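Side-chain contacts in luciferase-like enzymeAMP-CoA-ligase (Zophobas atratus, PDB 4W8O), which probably activates carboxylic acids with ATP and transfers the acyl group to coenzyme A, as related AMP-forming ligases and beetle luciferases can: residues F23-C28 with A168-K173; S49-R54 with N83-I88; V73-T78 with I88-L93. All blocks are in the same frame, centred on the assembly; numbering follows the deposited sequence.

Contact 1: residues F23-C28 with A168-K173; sequences FLFECC and AFKPSK
The ring of F25 is met over one face by the ring of P171, in a CH-pi contact; P171 gives about half of the loop's side of the meeting surface. P171 CD lies 3.7 Å from the F25 centroid, only 11° off the ring normal, while P171 CG reaches F25 CG at 3.6 Å, near the root of the side chain. A chi1 of -164°, which sets CG opposite the backbone N, carries the F25 ring out toward the loop. Proline suits the place: its locked ring offers polarised CH groups to an aromatic face.

Aromatic packing comes next. F25 CE1 approaches the edge of the F169 ring, 4.2 Å from F169 CD2, and Y92 of helix 85-92 meets F25 edge-to-face. F25 and its loop partners join helix 20-30 to the loop before strand 179-184, within the large adenylating domain of the ANL fold; that strand runs into the Ser/Thr/Gly-rich signature containing S186.

Two polar atoms approach the F25 ring as well. F169 O stands obliquely to it, 3.7 Å from F25 CZ. The K170 chain, bent at chi2 (-66°), crosses the F25 side chain at about a right angle, with K170 NZ 4.1 Å from F25 CE2; K170 NZ has a long, weak ion pair with E29.

Contact 2: residues S49-R54 with N83-I88; sequences SSVKTR and NSIPLI
I85 and R54 meet through two bends: chi2 of I85 (-54°) folds CD1 back toward V51, and chi3 of R54 (-63°) swings the guanidinium across the isoleucine. I85 CG1 then lies over one face of that flat group, 3.4 Å from R54 NH2. I85's other branch works nearer the backbone of helix 48-64, with I85 CG2 4.1 Å from R54 CB. An arginine fits because its planar end can cover an aliphatic chain while its N-H groups stay turned to acceptors: NH1 forms a salt bridge with D82 and NH2 one with E46, which probably fix the group's rotation.

Helices 48-64 and 85-92 are joined here in the large domain of the ANL fold, the second being the connection of a beta-alpha-beta unit; F156, from helix 156-159, touches both R54 and I85.

Deeper in, V51 CG1 rests against the ends of two isoleucines, 4.1 Å from I85 CD1 and 4.0 Å from I88 CD1, and branched aliphatic residues suit this buried site. Were I85 cut back to an alanine, one face of the R54 guanidinium would probably lose the aliphatic cover I85 gives it, and a gap would open beside V51. The V51 and I88 side chains cross at about a right angle.

Contact 3: residues V73-T78 with I88-L93; sequences VCFCST and IASSYL
S90 directs its hydroxyl into the fork of V73, so that oxygen rather than carbon makes the nearest approach. S90 OG lies 3.5 Å from V73 CG1 and equally far from V73 CG2, and 3.6 Å from V73 CB, which places it astride the branch point. Both side chains set out toward the opposite segment, and the smallness of serine is consistent with the close approach of helix and strand: the V73 and S90 CA atoms are 7.0 Å apart.

A hydroxyl facing methyl groups needs a polar mate, and S90 OG has one in its own helix. With OG beside its backbone N (chi1 -67°), the group can turn back to hydrogen-bond P86 O, which satisfies a buried polar atom while its outer side rests on valine.

F75 meets the same hydroxyl with its rim. S90 OG lies near the plane of the phenyl ring, beyond its edge, 4.1 Å from F75 CZ. F122 of the adjoining strand lies against F75 with the ring planes at about 15°. V73 and F75, two apart on the strand, thus face the helix together, and V97 of the following strand also touches S90. Here a helix packs on its own sheet within a beta-alpha-beta crossover, formed by strand 72-76, helix 85-92 and the parallel strand 96-99.

Contacts 2 and 3 lie 10 Å apart between centres and share I88: helix 85-92 turns one side to helix 48-64 and another to strand 72-76. Contact 1, centred 11 Å from contact 2, adds helix 20-30, whose F25 CZ packs 3.5 Å from K52 CE. It also reaches contact 3, whose centre is 15 Å away, through a probable hydrogen bond of 2.8 Å from S172 N to Y92 O. No residue of the ligand pocket belongs to these segments. Helix 228-239 lies against both: near one end F238 touches L24 and I88, and near the other I228, T229 and A232 line the pocket occupied by the polyethylene glycol.

Contact 1: residues F23-C28 with A168-K173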
loop_
_atom_site.group_PDB
_atom_site.type_symbol
_atom_site.label_atom_id
_atom_site.label_comp_id
_atom_site.label_asym_id
_atom_site.label_seq_id
_atom_site.Cartn_x
_atom_site.Cartn_y
_atom_site.Cartn_z
ATOM N N PHE A 23 12.640 -4.824 -9.599
ATOM C CA PHE A 23 12.044 -3.497 -9.696
ATOM C C PHE A 23 12.705 -2.526 -8.720
ATOM O O PHE A 23 13.260 -1.514 -9.125
ATOM C CB PHE A 23 10.542 -3.571 -9.427
ATOM C CG PHE A 23 9.883 -2.230 -9.289
ATOM C CD1 PHE A 23 9.592 -1.464 -10.413
ATOM C CD2 PHE A 23 9.529 -1.740 -8.035
ATOM C CE1 PHE A 23 8.983 -0.230 -10.290
ATOM C CE2 PHE A 23 8.911 -0.507 -7.910
ATOM C CZ PHE A 23 8.645 0.250 -9.040
ATOM N N LEU A 24 12.661 -2.853 -7.436
ATOM C CA LEU A 24 13.182 -1.958 -6.406
ATOM C C LEU A 24 14.667 -1.648 -6.621
ATOM O O LEU A 24 15.102 -0.506 -6.460
ATOM C CB LEU A 24 12.971 -2.564 -5.020
ATOM C CG LEU A 24 11.520 -2.741 -4.564
ATOM C CD1 LEU A 24 11.460 -3.640 -3.343
ATOM C CD2 LEU A 24 10.858 -1.404 -4.267
ATOM N N PHE A 25 15.426 -2.683 -6.982
ATOM C CA PHE A 25 16.869 -2.584 -7.252
ATOM C C PHE A 25 17.144 -1.623 -8.411
ATOM O O PHE A 25 17.948 -0.694 -8.286
ATOM C CB PHE A 25 17.418 -3.979 -7.584
ATOM C CG PHE A 25 18.917 -4.090 -7.519
ATOM C CD1 PHE A 25 19.550 -4.437 -6.331
ATOM C CD2 PHE A 25 19.692 -3.892 -8.652
ATOM C CE1 PHE A 25 20.933 -4.552 -6.268
ATOM C CE2 PHE A 25 21.070 -4.021 -8.600
ATOM C CZ PHE A 25 21.695 -4.351 -7.407
ATOM N N GLU A 26 16.452 -1.848 -9.528
ATOM C CA GLU A 26 16.574 -0.991 -10.713
ATOM C C GLU A 26 16.217 0.463 -10.401
ATOM O O GLU A 26 16.905 1.381 -10.854
ATOM C CB GLU A 26 15.679 -1.519 -11.838
ATOM C CG GLU A 26 15.647 -0.654 -13.092
ATOM C CD GLU A 26 14.542 -1.053 -14.067
ATOM O OE1 GLU A 26 14.014 -2.186 -13.968
ATOM O OE2 GLU A 26 14.202 -0.223 -14.938
ATOM N N CYS A 27 15.143 0.668 -9.631
ATOM C CA CYS A 27 14.740 2.012 -9.231
ATOM C C CYS A 27 15.848 2.694 -8.433
ATOM O O CYS A 27 16.165 3.851 -8.679
ATOM C CB CYS A 27 13.440 1.979 -8.423
ATOM S SG CYS A 27 11.976 1.626 -9.417
ATOM N N CYS A 28 16.452 1.965 -7.495
ATOM C CA CYS A 28 17.577 2.493 -6.721
ATOM C C CYS A 28 18.734 2.963 -7.614
ATOM O O CYS A 28 19.267 4.048 -7.396
ATOM C CB CYS A 28 18.083 1.466 -5.698
ATOM S SG CYS A 28 17.053 1.299 -4.210
ATOM N N ALA A 168 28.963 -7.330 -6.836
ATOM C CA ALA A 168 28.441 -8.302 -7.790
ATOM C C ALA A 168 26.991 -8.693 -7.526
ATOM O O ALA A 168 26.337 -9.250 -8.408
ATOM C CB ALA A 168 29.318 -9.545 -7.798
ATOM N N PHE A 169 26.480 -8.424 -6.326
ATOM C CA PHE A 169 25.141 -8.891 -5.977
ATOM C C PHE A 169 24.093 -8.395 -6.961
ATOM O O PHE A 169 24.073 -7.221 -7.335
ATOM C CB PHE A 169 24.744 -8.480 -4.565
ATOM C CG PHE A 169 23.340 -8.876 -4.201
ATOM C CD1 PHE A 169 23.053 -10.173 -3.798
ATOM C CD2 PHE A 169 22.300 -7.957 -4.279
ATOM C CE1 PHE A 169 21.766 -10.544 -3.473
ATOM C CE2 PHE A 169 21.004 -8.324 -3.951
ATOM C CZ PHE A 169 20.737 -9.616 -3.550
ATOM N N LYS A 170 23.238 -9.318 -7.385
ATOM C CA LYS A 170 22.067 -8.989 -8.178
ATOM C C LYS A 170 20.867 -9.717 -7.570
ATOM O O LYS A 170 21.012 -10.818 -7.027
ATOM C CB LYS A 170 22.254 -9.417 -9.639
ATOM C CG LYS A 170 23.325 -8.642 -10.409
ATOM C CD LYS A 170 22.942 -7.177 -10.602
ATOM C CE LYS A 170 23.848 -6.461 -11.596
ATOM N NZ LYS A 170 23.406 -5.046 -11.781
ATOM N N PRO A 171 19.678 -9.100 -7.640
ATOM C CA PRO A 171 18.485 -9.818 -7.185
ATOM C C PRO A 171 18.332 -11.169 -7.883
ATOM O O PRO A 171 18.660 -11.299 -9.061
ATOM C CB PRO A 171 17.341 -8.881 -7.569
ATOM C CG PRO A 171 17.956 -7.527 -7.598
ATOM C CD PRO A 171 19.372 -7.721 -8.058
ATOM N N SER A 172 17.839 -12.159 -7.150
ATOM C CA SER A 172 17.660 -13.505 -7.680
ATOM C C SER A 172 16.643 -13.516 -8.805
ATOM O O SER A 172 15.632 -12.822 -8.742
ATOM C CB SER A 172 17.173 -14.444 -6.578
ATOM O OG SER A 172 18.050 -14.421 -5.469
ATOM N N LYS A 173 16.922 -14.301 -9.838
ATOM C CA LYS A 173 15.925 -14.593 -10.854
ATOM C C LYS A 173 14.863 -15.459 -10.202
ATOM O O LYS A 173 15.187 -16.329 -9.395
ATOM C CB LYS A 173 16.567 -15.314 -12.043
ATOM C CG LYS A 173 17.495 -14.419 -12.853
ATOM C CD LYS A 173 16.695 -13.319 -13.531
ATOM C CE LYS A 173 17.567 -12.377 -14.332
ATOM N NZ LYS A 173 16.710 -11.280 -14.867
#

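Contact 2: residues S49-R54 with N83-I88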
loop_
_atom_site.group_PDB
_atom_site.type_symbol
_atom_site.label_atom_id
_atom_site.label_comp_id
_atom_site.label_asym_id
_atom_site.label_seq_id
_atom_site.Cartn_x
_atom_site.Cartn_y
_atom_site.Cartn_z
ATOM N N SER A 49 20.656 5.654 -3.227
ATOM C CA SER A 49 21.981 5.055 -3.189
ATOM C C SER A 49 22.254 4.361 -1.854
ATOM O O SER A 49 22.689 3.213 -1.815
ATOM C CB SER A 49 23.046 6.126 -3.413
ATOM O OG SER A 49 24.321 5.568 -3.209
ATOM N N SER A 50 22.017 5.084 -0.766
ATOM C CA SER A 50 22.236 4.558 0.571
ATOM C C SER A 50 21.301 3.392 0.870
ATOM O O SER A 50 21.711 2.409 1.483
ATOM C CB SER A 50 22.044 5.660 1.615
ATOM O OG SER A 50 22.214 5.158 2.925
ATOM N N VAL A 51 20.049 3.503 0.443
ATOM C CA VAL A 51 19.092 2.416 0.619
ATOM C C VAL A 51 19.532 1.154 -0.125
ATOM O O VAL A 51 19.390 0.036 0.401
ATOM C CB VAL A 51 17.685 2.835 0.172
ATOM C CG1 VAL A 51 16.774 1.624 -0.010
ATOM C CG2 VAL A 51 17.090 3.799 1.188
ATOM N N LYS A 52 20.069 1.335 -1.330
ATOM C CA LYS A 52 20.586 0.211 -2.116
ATOM C C LYS A 52 21.728 -0.500 -1.395
ATOM O O LYS A 52 21.786 -1.733 -1.376
ATOM C CB LYS A 52 21.064 0.678 -3.493
ATOM C CG LYS A 52 21.393 -0.454 -4.458
ATOM C CD LYS A 52 21.600 0.076 -5.869
ATOM C CE LYS A 52 22.269 -0.958 -6.755
ATOM N NZ LYS A 52 23.701 -1.179 -6.415
ATOM N N THR A 53 22.623 0.284 -0.798
ATOM C CA THR A 53 23.782 -0.264 -0.099
ATOM C C THR A 53 23.359 -1.088 1.118
ATOM O O THR A 53 23.823 -2.217 1.301
ATOM C CB THR A 53 24.742 0.859 0.337
ATOM O OG1 THR A 53 25.202 1.552 -0.824
ATOM C CG2 THR A 53 25.943 0.310 1.096
ATOM N N ARG A 54 22.479 -0.527 1.940
ATOM C CA ARG A 54 22.083 -1.193 3.175
ATOM C C ARG A 54 21.237 -2.433 2.889
ATOM O O ARG A 54 21.460 -3.478 3.493
ATOM C CB ARG A 54 21.355 -0.229 4.110
ATOM C CG ARG A 54 22.223 0.939 4.573
ATOM C CD ARG A 54 21.748 1.508 5.905
ATOM N NE ARG A 54 20.397 2.069 5.818
ATOM C CZ ARG A 54 19.488 2.059 6.798
ATOM N NH1 ARG A 54 19.743 1.492 7.973
ATOM N NH2 ARG A 54 18.292 2.607 6.594
ATOM N N ASN A 83 12.639 0.241 8.705
ATOM C CA ASN A 83 11.645 -0.830 8.648
ATOM C C ASN A 83 11.455 -1.448 7.259
ATOM O O ASN A 83 11.162 -2.639 7.157
ATOM C CB ASN A 83 10.297 -0.402 9.244
ATOM C CG ASN A 83 9.492 0.463 8.310
ATOM O OD1 ASN A 83 9.916 1.553 7.947
ATOM N ND2 ASN A 83 8.303 -0.002 7.940
ATOM N N SER A 84 11.639 -0.658 6.205
ATOM C CA SER A 84 11.519 -1.185 4.844
ATOM C C SER A 84 12.817 -1.817 4.294
ATOM O O SER A 84 12.781 -2.526 3.288
ATOM C CB SER A 84 10.994 -0.102 3.885
ATOM O OG SER A 84 11.963 0.904 3.667
ATOM N N ILE A 85 13.956 -1.588 4.946
ATOM C CA ILE A 85 15.247 -2.068 4.407
ATOM C C ILE A 85 15.301 -3.595 4.262
ATOM O O ILE A 85 15.669 -4.096 3.197
ATOM C CB ILE A 85 16.456 -1.571 5.246
ATOM C CG1 ILE A 85 16.499 -0.037 5.297
ATOM C CG2 ILE A 85 17.766 -2.116 4.690
ATOM C CD1 ILE A 85 16.473 0.650 3.943
ATOM N N PRO A 86 14.935 -4.340 5.328
ATOM C CA PRO A 86 14.945 -5.799 5.215
ATOM C C PRO A 86 13.803 -6.376 4.360
ATOM O O PRO A 86 13.904 -7.511 3.886
ATOM C CB PRO A 86 14.860 -6.277 6.672
ATOM C CG PRO A 86 14.308 -5.133 7.446
ATOM C CD PRO A 86 14.560 -3.875 6.678
ATOM N N LEU A 87 12.736 -5.605 4.170
ATOM C CA LEU A 87 11.673 -5.966 3.235
ATOM C C LEU A 87 12.189 -5.912 1.796
ATOM O O LEU A 87 11.991 -6.856 1.012
ATOM C CB LEU A 87 10.471 -5.032 3.421
ATOM C CG LEU A 87 9.237 -5.372 2.586
ATOM C CD1 LEU A 87 7.965 -5.120 3.384
ATOM C CD2 LEU A 87 9.193 -4.598 1.281
ATOM N N ILE A 88 12.851 -4.805 1.464
ATOM C CA ILE A 88 13.487 -4.614 0.156
ATOM C C ILE A 88 14.517 -5.708 -0.080
ATOM O O ILE A 88 14.570 -6.301 -1.157
ATOM C CB ILE A 88 14.182 -3.230 0.079
ATOM C CG1 ILE A 88 13.139 -2.106 0.046
ATOM C CG2 ILE A 88 15.092 -3.130 -1.137
ATOM C CD1 ILE A 88 13.669 -0.770 0.520
#

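Contact 3: residues V73-T78 with I88-L93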
loop_
_atom_site.group_PDB
_atom_site.type_symbol
_atom_site.label_atom_id
_atom_site.label_comp_id
_atom_site.label_asym_id
_atom_site.label_seq_id
_atom_site.Cartn_x
_atom_site.Cartn_y
_atom_site.Cartn_z
ATOM N N VAL A 73 9.064 -13.792 4.855
ATOM C CA VAL A 73 9.709 -12.935 5.832
ATOM C C VAL A 73 8.671 -11.921 6.299
ATOM O O VAL A 73 8.030 -11.243 5.493
ATOM C CB VAL A 73 10.938 -12.202 5.267
ATOM C CG1 VAL A 73 11.597 -11.364 6.354
ATOM C CG2 VAL A 73 11.932 -13.199 4.694
ATOM N N CYS A 74 8.519 -11.836 7.611
ATOM C CA CYS A 74 7.486 -11.034 8.221
ATOM C C CYS A 74 8.054 -9.801 8.922
ATOM O O CYS A 74 9.208 -9.800 9.346
ATOM C CB CYS A 74 6.749 -11.914 9.212
ATOM S SG CYS A 74 5.209 -11.214 9.782
ATOM N N PHE A 75 7.246 -8.753 9.026
ATOM C CA PHE A 75 7.660 -7.484 9.626
ATOM C C PHE A 75 6.590 -6.978 10.585
ATOM O O PHE A 75 5.404 -6.963 10.248
ATOM C CB PHE A 75 7.938 -6.449 8.527
ATOM C CG PHE A 75 8.937 -6.929 7.533
ATOM C CD1 PHE A 75 8.538 -7.711 6.468
ATOM C CD2 PHE A 75 10.290 -6.683 7.719
ATOM C CE1 PHE A 75 9.468 -8.214 5.576
ATOM C CE2 PHE A 75 11.219 -7.180 6.835
ATOM C CZ PHE A 75 10.816 -7.948 5.769
ATOM N N CYS A 76 7.004 -6.598 11.789
ATOM C CA CYS A 76 6.110 -5.931 12.741
ATOM C C CYS A 76 6.755 -4.659 13.293
ATOM O O CYS A 76 7.484 -4.691 14.293
ATOM C CB CYS A 76 5.727 -6.866 13.879
ATOM S SG CYS A 76 4.382 -6.193 14.877
ATOM N N SER A 77 6.479 -3.537 12.637
ATOM C CA SER A 77 7.100 -2.278 13.004
ATOM C C SER A 77 6.304 -1.094 12.474
ATOM O O SER A 77 5.700 -1.172 11.403
ATOM C CB SER A 77 8.529 -2.223 12.456
ATOM O OG SER A 77 9.141 -0.965 12.685
ATOM N N THR A 78 6.295 -0.007 13.243
ATOM C CA THR A 78 5.888 1.288 12.740
ATOM C C THR A 78 6.907 1.753 11.697
ATOM O O THR A 78 7.944 1.113 11.483
ATOM C CB THR A 78 5.795 2.330 13.871
ATOM O OG1 THR A 78 6.979 2.282 14.673
ATOM C CG2 THR A 78 4.587 2.074 14.752
ATOM N N ILE A 88 12.851 -4.805 1.464
ATOM C CA ILE A 88 13.487 -4.614 0.156
ATOM C C ILE A 88 14.517 -5.708 -0.080
ATOM O O ILE A 88 14.570 -6.301 -1.157
ATOM C CB ILE A 88 14.182 -3.230 0.079
ATOM C CG1 ILE A 88 13.139 -2.106 0.046
ATOM C CG2 ILE A 88 15.092 -3.130 -1.137
ATOM C CD1 ILE A 88 13.669 -0.770 0.520
ATOM N N ALA A 89 15.336 -5.960 0.945
ATOM C CA ALA A 89 16.373 -6.987 0.897
ATOM C C ALA A 89 15.778 -8.371 0.628
ATOM O O ALA A 89 16.257 -9.114 -0.242
ATOM C CB ALA A 89 17.152 -6.987 2.210
ATOM N N SER A 90 14.725 -8.706 1.369
ATOM C CA SER A 90 14.028 -9.981 1.202
ATOM C C SER A 90 13.448 -10.116 -0.206
ATOM O O SER A 90 13.503 -11.191 -0.815
ATOM C CB SER A 90 12.913 -10.111 2.243
ATOM O OG SER A 90 13.449 -10.228 3.547
ATOM N N SER A 91 12.897 -9.018 -0.721
ATOM C CA SER A 91 12.388 -8.984 -2.086
ATOM C C SER A 91 13.477 -9.219 -3.132
ATOM O O SER A 91 13.204 -9.828 -4.156
ATOM C CB SER A 91 11.663 -7.667 -2.355
ATOM O OG SER A 91 10.485 -7.599 -1.570
ATOM N N TYR A 92 14.700 -8.751 -2.879
ATOM C CA TYR A 92 15.835 -9.030 -3.784
ATOM C C TYR A 92 16.045 -10.532 -3.959
ATOM O O TYR A 92 16.441 -10.989 -5.030
ATOM C CB TYR A 92 17.158 -8.437 -3.278
ATOM C CG TYR A 92 17.275 -6.926 -3.233
ATOM C CD1 TYR A 92 16.449 -6.100 -3.997
ATOM C CD2 TYR A 92 18.272 -6.321 -2.462
ATOM C CE1 TYR A 92 16.586 -4.720 -3.961
ATOM C CE2 TYR A 92 18.419 -4.942 -2.420
ATOM C CZ TYR A 92 17.572 -4.143 -3.165
ATOM O OH TYR A 92 17.705 -2.775 -3.134
ATOM N N LEU A 93 15.785 -11.290 -2.900
ATOM C CA LEU A 93 15.941 -12.745 -2.925
ATOM C C LEU A 93 14.699 -13.477 -3.419
ATOM O O LEU A 93 14.688 -14.710 -3.486
ATOM C CB LEU A 93 16.316 -13.246 -1.533
ATOM C CG LEU A 93 17.565 -12.595 -0.943
ATOM C CD1 LEU A 93 17.836 -13.159 0.438
ATOM C CD2 LEU A 93 18.772 -12.797 -1.855
#